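Local coordinates for protein peroxisomal catalase (Pichia angusta, PDB 2XQ1) that uses heme to break hydrogen peroxide down to water and oxygen, probably protecting yeast cells from the peroxide made by peroxisomal oxidases, at residues O[187-195]-O[454-465]; O[213-223]-O[416-424]. All coordinates share one frame; numbering follows the deposited sequence.

Interaction 1: O[187-195]-O[454-465]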
# COMPACT_ATOMS: atom_id res chain seq x y z
N GLN O 187 -10.77 -23.22 28.15
CA GLN O 187 -10.77 -21.77 27.98
C GLN O 187 -12.15 -21.19 27.87
O GLN O 187 -12.31 -20.02 28.20
CB GLN O 187 -9.92 -21.37 26.78
CG GLN O 187 -9.93 -19.90 26.42
CD GLN O 187 -9.56 -18.96 27.56
OE1 GLN O 187 -10.05 -17.84 27.61
NE2 GLN O 187 -8.67 -19.39 28.46
N VAL O 188 -13.14 -21.97 27.43
CA VAL O 188 -14.48 -21.43 27.21
C VAL O 188 -15.15 -21.31 28.53
O VAL O 188 -15.97 -20.40 28.75
CB VAL O 188 -15.34 -22.30 26.31
CG1 VAL O 188 -16.78 -21.80 26.32
CG2 VAL O 188 -14.82 -22.25 24.89
N MET O 189 -14.76 -22.19 29.43
CA MET O 189 -15.24 -22.11 30.80
C MET O 189 -14.77 -20.81 31.49
O MET O 189 -15.53 -20.14 32.18
CB MET O 189 -14.84 -23.38 31.56
CG MET O 189 -15.70 -24.60 31.18
SD MET O 189 -15.22 -26.13 32.03
CE MET O 189 -15.93 -25.84 33.65
N TYR O 190 -13.50 -20.46 31.27
CA TYR O 190 -12.99 -19.21 31.79
C TYR O 190 -13.83 -18.11 31.21
O TYR O 190 -14.34 -17.25 31.94
CB TYR O 190 -11.52 -19.01 31.40
CG TYR O 190 -10.54 -19.62 32.35
CD1 TYR O 190 -10.35 -21.00 32.38
CD2 TYR O 190 -9.77 -18.82 33.22
CE1 TYR O 190 -9.41 -21.60 33.26
CE2 TYR O 190 -8.82 -19.40 34.11
CZ TYR O 190 -8.65 -20.81 34.12
OH TYR O 190 -7.74 -21.46 34.97
N LEU O 191 -14.00 -18.14 29.89
CA LEU O 191 -14.63 -17.06 29.18
C LEU O 191 -16.04 -16.77 29.71
O LEU O 191 -16.47 -15.62 29.75
CB LEU O 191 -14.68 -17.38 27.69
CG LEU O 191 -15.46 -16.43 26.81
CD1 LEU O 191 -14.76 -15.11 26.76
CD2 LEU O 191 -15.56 -17.03 25.47
N PHE O 192 -16.75 -17.81 30.09
CA PHE O 192 -18.12 -17.60 30.50
C PHE O 192 -18.30 -17.53 32.01
O PHE O 192 -19.35 -17.18 32.49
CB PHE O 192 -19.05 -18.61 29.84
CG PHE O 192 -19.38 -18.27 28.41
CD1 PHE O 192 -20.45 -17.45 28.10
CD2 PHE O 192 -18.60 -18.77 27.37
CE1 PHE O 192 -20.75 -17.13 26.76
CE2 PHE O 192 -18.91 -18.45 26.03
CZ PHE O 192 -19.98 -17.64 25.74
N SER O 193 -17.24 -17.85 32.74
CA SER O 193 -17.23 -17.55 34.16
C SER O 193 -17.10 -16.04 34.18
O SER O 193 -16.99 -15.39 33.14
CB SER O 193 -16.04 -18.21 34.84
OG SER O 193 -14.86 -17.45 34.58
N ASN O 194 -17.10 -15.46 35.37
CA ASN O 194 -17.05 -14.02 35.43
C ASN O 194 -15.70 -13.46 35.01
O ASN O 194 -15.56 -12.26 34.85
CB ASN O 194 -17.47 -13.54 36.81
CG ASN O 194 -18.95 -13.69 37.05
OD1 ASN O 194 -19.77 -13.51 36.15
ND2 ASN O 194 -19.31 -14.00 38.29
N ARG O 195 -14.73 -14.33 34.83
CA ARG O 195 -13.40 -13.89 34.43
C ARG O 195 -13.27 -13.38 32.99
O ARG O 195 -12.30 -12.71 32.62
CB ARG O 195 -12.37 -15.00 34.69
CG ARG O 195 -12.42 -15.57 36.09
CD ARG O 195 -11.44 -16.69 36.18
NE ARG O 195 -11.52 -17.36 37.46
CZ ARG O 195 -10.51 -18.05 38.00
NH1 ARG O 195 -9.34 -18.17 37.34
NH2 ARG O 195 -10.69 -18.62 39.19
N GLU O 454 -20.24 -18.29 41.62
CA GLU O 454 -19.36 -18.40 40.46
C GLU O 454 -19.91 -19.41 39.46
O GLU O 454 -20.07 -19.09 38.27
CB GLU O 454 -17.92 -18.72 40.88
CG GLU O 454 -17.11 -17.49 41.36
CD GLU O 454 -17.20 -16.29 40.41
OE1 GLU O 454 -16.87 -16.41 39.20
OE2 GLU O 454 -17.64 -15.22 40.86
N GLN O 455 -20.22 -20.61 39.95
CA GLN O 455 -20.79 -21.67 39.14
C GLN O 455 -22.12 -21.27 38.51
O GLN O 455 -22.32 -21.45 37.31
CB GLN O 455 -20.95 -22.95 39.97
CG GLN O 455 -19.63 -23.66 40.29
CD GLN O 455 -19.81 -25.08 40.84
OE1 GLN O 455 -20.90 -25.46 41.24
NE2 GLN O 455 -18.73 -25.86 40.85
N GLU O 456 -23.02 -20.71 39.31
CA GLU O 456 -24.33 -20.30 38.77
C GLU O 456 -24.19 -19.18 37.72
O GLU O 456 -25.02 -19.07 36.82
CB GLU O 456 -25.36 -19.98 39.88
CG GLU O 456 -24.80 -19.58 41.26
CD GLU O 456 -24.31 -20.78 42.11
OE1 GLU O 456 -25.14 -21.65 42.45
OE2 GLU O 456 -23.09 -20.85 42.46
N SER O 457 -23.12 -18.40 37.83
CA SER O 457 -22.82 -17.36 36.86
C SER O 457 -22.46 -17.92 35.50
O SER O 457 -23.00 -17.50 34.47
CB SER O 457 -21.70 -16.47 37.34
OG SER O 457 -22.23 -15.48 38.20
N LEU O 458 -21.52 -18.87 35.49
CA LEU O 458 -21.13 -19.52 34.25
C LEU O 458 -22.35 -20.08 33.54
O LEU O 458 -22.51 -19.86 32.35
CB LEU O 458 -20.11 -20.63 34.52
CG LEU O 458 -19.55 -21.42 33.34
CD1 LEU O 458 -18.24 -22.08 33.71
CD2 LEU O 458 -20.54 -22.47 32.85
N VAL O 459 -23.21 -20.77 34.29
CA VAL O 459 -24.46 -21.31 33.76
C VAL O 459 -25.34 -20.21 33.16
O VAL O 459 -25.83 -20.34 32.04
CB VAL O 459 -25.23 -22.13 34.83
CG1 VAL O 459 -26.56 -22.59 34.30
CG2 VAL O 459 -24.41 -23.32 35.31
N LYS O 460 -25.52 -19.11 33.88
CA LYS O 460 -26.38 -18.01 33.40
C LYS O 460 -25.79 -17.33 32.17
O LYS O 460 -26.52 -16.94 31.24
CB LYS O 460 -26.62 -16.97 34.52
CG LYS O 460 -27.87 -16.07 34.30
CD LYS O 460 -28.00 -14.94 35.33
CE LYS O 460 -28.63 -15.44 36.64
NZ LYS O 460 -28.49 -14.41 37.73
N ASN O 461 -24.47 -17.20 32.16
CA ASN O 461 -23.79 -16.52 31.08
C ASN O 461 -23.81 -17.32 29.79
O ASN O 461 -24.05 -16.76 28.72
CB ASN O 461 -22.37 -16.14 31.48
CG ASN O 461 -22.35 -15.07 32.54
OD1 ASN O 461 -23.20 -14.18 32.55
ND2 ASN O 461 -21.39 -15.14 33.43
N VAL O 462 -23.56 -18.63 29.91
CA VAL O 462 -23.61 -19.56 28.78
C VAL O 462 -25.06 -19.68 28.31
O VAL O 462 -25.32 -19.85 27.11
CB VAL O 462 -23.10 -20.95 29.16
CG1 VAL O 462 -23.34 -21.95 28.05
CG2 VAL O 462 -21.64 -20.88 29.48
N ALA O 463 -26.00 -19.56 29.26
CA ALA O 463 -27.39 -19.70 28.92
C ALA O 463 -27.93 -18.52 28.12
O ALA O 463 -28.68 -18.72 27.16
CB ALA O 463 -28.21 -19.93 30.14
N ASN O 464 -27.55 -17.29 28.49
CA ASN O 464 -28.07 -16.11 27.82
C ASN O 464 -27.53 -15.90 26.42
O ASN O 464 -28.24 -15.41 25.53
CB ASN O 464 -27.85 -14.86 28.64
CG ASN O 464 -28.77 -14.79 29.81
OD1 ASN O 464 -30.00 -14.80 29.65
ND2 ASN O 464 -28.19 -14.75 31.01
N HIS O 465 -26.26 -16.29 26.26
CA HIS O 465 -25.61 -16.31 24.97
C HIS O 465 -26.22 -17.36 24.06
O HIS O 465 -26.54 -17.05 22.91
CB HIS O 465 -24.11 -16.53 25.11
CG HIS O 465 -23.35 -16.15 23.88
ND1 HIS O 465 -22.93 -14.86 23.63
CD2 HIS O 465 -22.95 -16.89 22.82
CE1 HIS O 465 -22.29 -14.82 22.47
NE2 HIS O 465 -22.29 -16.04 21.96

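Interaction 2: O[213-223]-O[416-424]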
# COMPACT_ATOMS: atom_id res chain seq x y z
N LYS O 213 11.49 -21.28 26.76
CA LYS O 213 12.71 -21.90 27.24
C LYS O 213 13.71 -20.82 27.59
O LYS O 213 14.03 -19.98 26.76
CB LYS O 213 13.32 -22.78 26.16
CG LYS O 213 12.44 -23.93 25.74
CD LYS O 213 13.26 -25.13 25.31
CE LYS O 213 13.95 -24.91 23.97
NZ LYS O 213 14.84 -26.05 23.68
N TRP O 214 14.21 -20.87 28.82
CA TRP O 214 15.15 -19.87 29.31
C TRP O 214 16.52 -20.49 29.53
O TRP O 214 16.63 -21.63 29.98
CB TRP O 214 14.57 -19.20 30.56
CG TRP O 214 13.45 -18.22 30.24
CD1 TRP O 214 12.83 -18.03 29.03
CD2 TRP O 214 12.82 -17.32 31.16
NE1 TRP O 214 11.87 -17.04 29.13
CE2 TRP O 214 11.84 -16.59 30.43
CE3 TRP O 214 13.01 -17.04 32.52
CZ2 TRP O 214 11.03 -15.61 31.03
CZ3 TRP O 214 12.19 -16.06 33.12
CH2 TRP O 214 11.22 -15.36 32.37
N TYR O 215 17.57 -19.76 29.18
CA TYR O 215 18.92 -20.28 29.25
C TYR O 215 19.78 -19.43 30.18
O TYR O 215 19.81 -18.20 30.05
CB TYR O 215 19.53 -20.25 27.86
CG TYR O 215 18.98 -21.27 26.88
CD1 TYR O 215 17.69 -21.15 26.36
CD2 TYR O 215 19.77 -22.34 26.44
CE1 TYR O 215 17.20 -22.08 25.44
CE2 TYR O 215 19.30 -23.27 25.54
CZ TYR O 215 18.00 -23.14 25.03
OH TYR O 215 17.51 -24.06 24.11
N ASN O 216 20.48 -20.08 31.11
CA ASN O 216 21.45 -19.36 31.94
C ASN O 216 22.75 -19.27 31.18
O ASN O 216 22.83 -19.73 30.03
CB ASN O 216 21.64 -20.05 33.29
CG ASN O 216 22.35 -21.39 33.18
OD1 ASN O 216 23.19 -21.61 32.31
ND2 ASN O 216 22.03 -22.28 34.10
N SER O 217 23.79 -18.71 31.79
CA SER O 217 25.01 -18.46 31.03
C SER O 217 25.88 -19.70 30.80
O SER O 217 26.75 -19.68 29.95
CB SER O 217 25.81 -17.29 31.62
OG SER O 217 26.13 -17.56 32.97
N LYS O 218 25.62 -20.79 31.52
CA LYS O 218 26.35 -22.03 31.26
C LYS O 218 25.75 -22.79 30.07
O LYS O 218 26.33 -23.77 29.59
CB LYS O 218 26.35 -22.97 32.47
CG LYS O 218 26.47 -22.34 33.85
CD LYS O 218 25.98 -23.34 34.92
CE LYS O 218 26.21 -22.84 36.36
NZ LYS O 218 27.68 -22.61 36.66
N GLY O 219 24.57 -22.35 29.63
CA GLY O 219 23.86 -23.00 28.53
C GLY O 219 22.81 -24.00 28.98
O GLY O 219 22.27 -24.75 28.16
N GLU O 220 22.54 -24.02 30.29
CA GLU O 220 21.52 -24.89 30.88
C GLU O 220 20.16 -24.23 30.79
O GLU O 220 19.97 -23.09 31.22
CB GLU O 220 21.85 -25.22 32.34
CG GLU O 220 23.08 -26.10 32.53
CD GLU O 220 23.70 -26.04 33.95
OE1 GLU O 220 23.28 -25.21 34.79
OE2 GLU O 220 24.64 -26.85 34.21
N TRP O 221 19.20 -24.97 30.23
CA TRP O 221 17.87 -24.43 29.94
C TRP O 221 16.81 -25.17 30.67
O TRP O 221 16.90 -26.37 30.90
CB TRP O 221 17.56 -24.49 28.44
CG TRP O 221 17.51 -25.88 27.88
CD1 TRP O 221 18.54 -26.54 27.28
CD2 TRP O 221 16.40 -26.79 27.88
NE1 TRP O 221 18.14 -27.79 26.90
CE2 TRP O 221 16.83 -27.97 27.26
CE3 TRP O 221 15.08 -26.71 28.33
CZ2 TRP O 221 15.99 -29.06 27.07
CZ3 TRP O 221 14.24 -27.81 28.16
CH2 TRP O 221 14.70 -28.97 27.53
N VAL O 222 15.75 -24.44 30.98
CA VAL O 222 14.65 -24.98 31.74
C VAL O 222 13.39 -24.43 31.08
O VAL O 222 13.41 -23.34 30.52
CB VAL O 222 14.81 -24.53 33.19
CG1 VAL O 222 13.98 -23.31 33.49
CG2 VAL O 222 14.49 -25.67 34.12
N TYR O 223 12.32 -25.22 31.08
CA TYR O 223 11.04 -24.76 30.54
C TYR O 223 10.40 -23.78 31.54
O TYR O 223 10.45 -24.03 32.74
CB TYR O 223 10.06 -25.93 30.31
CG TYR O 223 10.38 -26.88 29.18
CD1 TYR O 223 10.45 -26.45 27.86
CD2 TYR O 223 10.55 -28.22 29.43
CE1 TYR O 223 10.73 -27.35 26.83
CE2 TYR O 223 10.83 -29.13 28.41
CZ TYR O 223 10.92 -28.69 27.12
OH TYR O 223 11.20 -29.61 26.13
N ASN O 416 27.94 -25.10 24.81
CA ASN O 416 26.77 -25.94 24.51
C ASN O 416 26.48 -27.04 25.58
O ASN O 416 27.37 -27.45 26.35
CB ASN O 416 26.89 -26.55 23.09
N LYS O 417 25.22 -27.47 25.63
CA LYS O 417 24.77 -28.57 26.50
C LYS O 417 23.68 -29.40 25.79
O LYS O 417 23.20 -29.00 24.72
CB LYS O 417 24.29 -28.03 27.85
CG LYS O 417 25.43 -27.82 28.83
CD LYS O 417 25.10 -28.35 30.23
CE LYS O 417 26.36 -28.67 31.04
NZ LYS O 417 27.41 -27.65 30.78
N PRO O 418 23.29 -30.57 26.37
CA PRO O 418 22.20 -31.33 25.72
C PRO O 418 20.90 -30.52 25.58
O PRO O 418 20.44 -29.92 26.56
CB PRO O 418 21.99 -32.55 26.65
CG PRO O 418 22.60 -32.15 27.97
CD PRO O 418 23.79 -31.26 27.58
N ASP O 419 20.35 -30.50 24.37
CA ASP O 419 19.06 -29.89 24.10
C ASP O 419 18.01 -30.96 23.77
O ASP O 419 18.19 -32.14 24.08
CB ASP O 419 19.19 -28.88 22.96
CG ASP O 419 18.54 -27.54 23.28
OD1 ASP O 419 17.35 -27.50 23.68
OD2 ASP O 419 19.25 -26.51 23.13
N GLU O 420 16.92 -30.55 23.14
CA GLU O 420 15.86 -31.47 22.73
C GLU O 420 16.37 -32.30 21.55
O GLU O 420 17.16 -31.81 20.74
CB GLU O 420 14.61 -30.68 22.35
CG GLU O 420 13.82 -30.12 23.54
CD GLU O 420 12.86 -29.01 23.16
OE1 GLU O 420 13.17 -28.24 22.23
OE2 GLU O 420 11.80 -28.90 23.80
N LYS O 421 15.94 -33.56 21.47
CA LYS O 421 16.37 -34.43 20.36
C LYS O 421 15.20 -34.93 19.50
O LYS O 421 14.13 -35.26 20.02
CB LYS O 421 17.22 -35.61 20.84
CG LYS O 421 18.11 -35.31 22.06
CD LYS O 421 19.62 -35.34 21.70
CE LYS O 421 20.48 -35.14 22.98
NZ LYS O 421 21.84 -34.55 22.72
N TYR O 422 15.43 -35.02 18.19
CA TYR O 422 14.38 -35.31 17.24
C TYR O 422 14.66 -36.60 16.45
O TYR O 422 15.82 -36.89 16.14
CB TYR O 422 14.21 -34.12 16.31
CG TYR O 422 13.91 -32.82 17.01
CD1 TYR O 422 12.60 -32.44 17.29
CD2 TYR O 422 14.93 -31.96 17.39
CE1 TYR O 422 12.31 -31.24 17.93
CE2 TYR O 422 14.65 -30.76 18.04
CZ TYR O 422 13.34 -30.42 18.31
OH TYR O 422 13.05 -29.24 18.94
N THR O 423 13.60 -37.36 16.13
CA THR O 423 13.67 -38.66 15.44
C THR O 423 12.43 -38.88 14.61
O THR O 423 11.32 -38.79 15.14
CB THR O 423 13.67 -39.88 16.43
OG1 THR O 423 14.65 -39.72 17.44
CG2 THR O 423 13.94 -41.20 15.70
N GLY O 424 12.60 -39.21 13.33
CA GLY O 424 11.48 -39.68 12.53
C GLY O 424 11.43 -39.03 11.18
O GLY O 424 12.44 -38.51 10.71

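Interaction 1: O[187-195]-O[454-465]
S193, where helix 187-192 gives out, meets L458 with CA atoms 4.4 Å apart, the axes of helices 187-192 and 454-465 crossing at 94° with a closest approach of 9.4 Å. This near-perpendicular pair docks the C-terminal helical region of the catalase fold onto a helix of the heme-binding core. F192 CB lies 3.5 Å from V462 CG2, and the ring runs on past N461 to H465. With chi1 at -78°, CG sits beside the backbone N and opposite the carbonyl carbon, which sends the phenyl edge toward the imidazole face in a T-shaped pair, centroids 5.6 Å apart. Replacing F192 with an alanine would remove the ring, and the H465 face would probably lose its edge-on partner while a gap opened beside V462. W175 lies against both rings, and F481 of helix 471-481 packs on V462. L458 CD1 reaches back to M189, 3.7 Å from M189 O. Beyond the helix end, N194 ND2 makes weak hydrogen bonds to E454 OE2 and to S457 OG, whose stronger partner is G453 O. N461 ND2 donates to F192 O over 3.0 Å, while L458 CA brings a C-H to the same oxygen at 3.4 Å.

Interaction 2: O[213-223]-O[416-424]
K417, D419 and E420 bring an extended piece of chain against 213-223, a beta hairpin in the antiparallel sheet of the catalase core, toward the outside, which turns through a type I turn from N216 to G219. E420 and D419 carry the polar half and form a salt-bridge network round K213. K213 NZ lies 2.9 Å from D419 OD1 and 3.1 Å from E420 OE1, the lysine chain coming from the direction opposite to both acids, so both share one buried lysine. Each carboxylate also takes a tyrosine hydroxyl with its other oxygen. Y215 OH donates to the syn lone pair of D419 OD2 at 3.2 Å, and Y223 OH reaches E420 OE2, which lies in the plane of the phenol ring and is approached on its anti side. These paired holds fix how both acid groups are turned. Between the two tyrosines stands W221, its CB over the centre of the Y215 ring and CZ3 over that of Y223, while K213 CD and D419 OD1 lie over one indole face. With chi1 at 63°, its CG lies between the backbone N and the carbonyl carbon, which lays the indole beside D419 and P418. At the more solvent-exposed end K417 CD lies 3.8 Å from E220 CG, the two chains running alongside in the same direction. W221 NE1 donates to P418 O at 3.2 Å, in the carbonyl plane and on a lone pair.

In the fold
The two contacts are separate: their centres lie 40 Å apart and their nearest atoms about 19 Å apart. Both tie a later part of the chain back to the catalase core. The centre of interaction 1 lies 22 Å from the centre of the chain, that of interaction 2 28 Å. Interaction 1 seats a C-terminal helix, with no other subunit touching it. Interaction 2 holds K417 to E420 against a hairpin, while Y422 and G424 of the same segment pair with an antiparallel strand of a second subunit, so it is part of the tetramer interface. Neither contact includes the predicted active-site residues H67 and N140, or Y350, the probable axial ligand of the heme iron.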